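Long-range contact in zebrafish RNase5 (Danio rerio, PDB 3LJE), which probably cleaves RNA as a member of the pancreatic ribonuclease superfamily, in the angiogenin-related branch found in fish: residues Pro5-Arg10 and Trp115-Asp120. Residues are numbered along the deposited sequence; the frame is centred on the assembly and turned at random.
Sequences PDVDPR and WPVHYD. With SO4 (sulfate ion), chain C.
Val117, on the last strand of this RNase A-type fold, packs against Val7, just ahead of helix 8-18, and Arg10 in its first turn. One methyl serves both partners: Val117 CG1 lies 3.9 Å from Val7 CG1, and 4.1 Å above the plane of the Arg10 guanidinium, over its centre. The bend at chi3 (-57°) turns the arginine chain so that a flat face meets the valine, with Arg10 NH1 3.7 Å from Val117 CG2. Arg10 NH2 forms a salt bridge with Asp112 on the adjoining strand. The Val7 and Trp115 side chains cross at about a right angle, and Val7 CG1, anti to the backbone N (chi1 170°), rests 3.8 Å from Trp115 CB, approaching the indole obliquely. Backbone hydrogen bonds linking both Val117 and His118 with Gly110 mark a classic beta bulge. Farther along, a sulfate, probably from the crystallisation liquor, accepts a nearly straight hydrogen bond from Tyr119 N at its O2 (172°) and also binds His18 and Lys46, consistent with the phosphate-binding active site of this family. Between helix and strand, one water donates to both Arg10 O and Val117 O, each 2.7 Å from the water oxygen.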
loop_
_atom_site.group_PDB
_atom_site.type_symbol
_atom_site.label_atom_id
_atom_site.label_comp_id
_atom_site.label_asym_id
_atom_site.label_seq_id
_atom_site.Cartn_x
_atom_site.Cartn_y
_atom_site.Cartn_z
ATOM N N PRO A 5 -18.357 -0.609 9.755
ATOM C CA PRO A 5 -18.683 -0.817 8.346
ATOM C C PRO A 5 -18.487 0.353 7.454
ATOM O O PRO A 5 -18.472 0.191 6.233
ATOM C CB PRO A 5 -20.143 -1.319 8.400
ATOM C CG PRO A 5 -20.676 -0.553 9.588
ATOM C CD PRO A 5 -19.563 -0.760 10.608
ATOM N N ASP A 6 -18.339 1.559 7.990
ATOM C CA ASP A 6 -18.091 2.622 7.006
ATOM C C ASP A 6 -16.596 2.663 6.701
ATOM O O ASP A 6 -16.153 3.398 5.830
ATOM C CB ASP A 6 -18.482 3.980 7.529
ATOM C CG ASP A 6 -17.933 4.233 8.885
ATOM O OD1 ASP A 6 -18.004 3.328 9.739
ATOM O OD2 ASP A 6 -17.408 5.348 9.101
ATOM N N VAL A 7 -15.830 1.872 7.429
ATOM C CA VAL A 7 -14.364 1.867 7.252
ATOM C C VAL A 7 -13.901 0.603 6.534
ATOM O O VAL A 7 -12.943 0.630 5.778
ATOM C CB VAL A 7 -13.672 1.860 8.619
ATOM C CG1 VAL A 7 -12.155 1.608 8.446
ATOM C CG2 VAL A 7 -13.869 3.257 9.338
ATOM N N ASP A 8 -14.572 -0.514 6.814
ATOM C CA ASP A 8 -14.171 -1.742 6.227
ATOM C C ASP A 8 -13.835 -1.795 4.704
ATOM O O ASP A 8 -12.807 -2.381 4.322
ATOM C CB ASP A 8 -15.158 -2.822 6.630
ATOM C CG ASP A 8 -14.640 -4.213 6.314
ATOM O OD1 ASP A 8 -13.559 -4.603 6.801
ATOM O OD2 ASP A 8 -15.316 -4.898 5.552
ATOM N N PRO A 9 -14.657 -1.182 3.814
ATOM C CA PRO A 9 -14.307 -1.258 2.385
ATOM C C PRO A 9 -12.910 -0.665 2.059
ATOM O O PRO A 9 -12.098 -1.275 1.322
ATOM C CB PRO A 9 -15.453 -0.467 1.682
ATOM C CG PRO A 9 -16.690 -0.731 2.650
ATOM C CD PRO A 9 -15.923 -0.429 4.010
ATOM N N ARG A 10 -12.633 0.472 2.681
ATOM C CA ARG A 10 -11.360 1.165 2.448
ATOM C C ARG A 10 -10.209 0.431 3.088
ATOM O O ARG A 10 -9.064 0.373 2.503
ATOM C CB ARG A 10 -11.418 2.606 2.937
ATOM C CG ARG A 10 -12.039 3.530 1.827
ATOM C CD ARG A 10 -12.000 5.002 2.258
ATOM N NE ARG A 10 -12.735 5.022 3.522
ATOM C CZ ARG A 10 -12.475 5.856 4.545
ATOM N NH1 ARG A 10 -11.491 6.766 4.450
ATOM N NH2 ARG A 10 -13.189 5.731 5.666
ATOM N N TRP A 115 -8.116 2.558 12.013
ATOM C CA TRP A 115 -7.760 1.543 10.933
ATOM C C TRP A 115 -7.111 2.212 9.760
ATOM O O TRP A 115 -7.533 3.316 9.340
ATOM C CB TRP A 115 -9.019 0.861 10.394
ATOM C CG TRP A 115 -9.794 0.194 11.461
ATOM C CD1 TRP A 115 -10.850 0.721 12.210
ATOM C CD2 TRP A 115 -9.502 -1.075 12.010
ATOM N NE1 TRP A 115 -11.209 -0.177 13.197
ATOM C CE2 TRP A 115 -10.412 -1.287 13.099
ATOM C CE3 TRP A 115 -8.564 -2.059 11.699
ATOM C CZ2 TRP A 115 -10.390 -2.464 13.869
ATOM C CZ3 TRP A 115 -8.521 -3.217 12.443
ATOM C CH2 TRP A 115 -9.431 -3.420 13.526
ATOM N N PRO A 116 -6.121 1.542 9.137
ATOM C CA PRO A 116 -5.490 2.205 7.976
ATOM C C PRO A 116 -6.388 2.153 6.723
ATOM O O PRO A 116 -6.907 1.075 6.377
ATOM C CB PRO A 116 -4.200 1.408 7.745
ATOM C CG PRO A 116 -4.591 -0.077 8.301
ATOM C CD PRO A 116 -5.483 0.270 9.537
ATOM N N VAL A 117 -6.537 3.284 6.031
ATOM C CA VAL A 117 -7.395 3.311 4.829
ATOM C C VAL A 117 -6.691 3.872 3.635
ATOM O O VAL A 117 -7.282 3.943 2.529
ATOM C CB VAL A 117 -8.671 4.214 5.178
ATOM C CG1 VAL A 117 -9.483 3.457 6.211
ATOM C CG2 VAL A 117 -8.196 5.607 5.744
ATOM N N HIS A 118 -5.430 4.344 3.787
ATOM C CA HIS A 118 -4.787 4.928 2.642
ATOM C C HIS A 118 -3.277 4.900 2.875
ATOM O O HIS A 118 -2.833 5.028 4.011
ATOM C CB HIS A 118 -5.303 6.415 2.521
ATOM C CG HIS A 118 -4.540 7.255 1.563
ATOM N ND1 HIS A 118 -4.711 7.168 0.191
ATOM C CD2 HIS A 118 -3.570 8.202 1.772
ATOM C CE1 HIS A 118 -3.886 8.018 -0.411
ATOM N NE2 HIS A 118 -3.186 8.656 0.520
ATOM N N TYR A 119 -2.542 4.732 1.802
ATOM C CA TYR A 119 -1.084 4.766 1.818
ATOM C C TYR A 119 -0.633 5.980 1.057
ATOM O O TYR A 119 -1.013 6.182 -0.109
ATOM C CB TYR A 119 -0.476 3.515 1.164
ATOM C CG TYR A 119 1.076 3.593 1.203
ATOM C CD1 TYR A 119 1.764 3.255 2.381
ATOM C CD2 TYR A 119 1.820 4.014 0.114
ATOM C CE1 TYR A 119 3.152 3.346 2.475
ATOM C CE2 TYR A 119 3.235 4.061 0.195
ATOM C CZ TYR A 119 3.855 3.731 1.402
ATOM O OH TYR A 119 5.221 3.793 1.496
ATOM N N ASP A 120 0.194 6.832 1.626
ATOM C CA ASP A 120 0.679 7.996 0.878
ATOM C C ASP A 120 1.962 7.631 0.130
ATOM O O ASP A 120 2.984 7.401 0.758
ATOM C CB ASP A 120 0.938 9.158 1.835
ATOM C CG ASP A 120 1.367 10.455 1.170
ATOM O OD1 ASP A 120 1.609 10.450 -0.057
ATOM O OD2 ASP A 120 1.460 11.493 1.880
HETATM S S SO4 C . -3.937 4.491 -2.170
HETATM O O1 SO4 C . -2.639 5.366 -2.475
HETATM O O2 SO4 C . -4.120 4.097 -0.672
HETATM O O3 SO4 C . -5.163 5.264 -2.639
HETATM O O4 SO4 C . -3.769 3.228 -3.109
HETATM O O HOH W 1 -8.048 2.088 0.703
#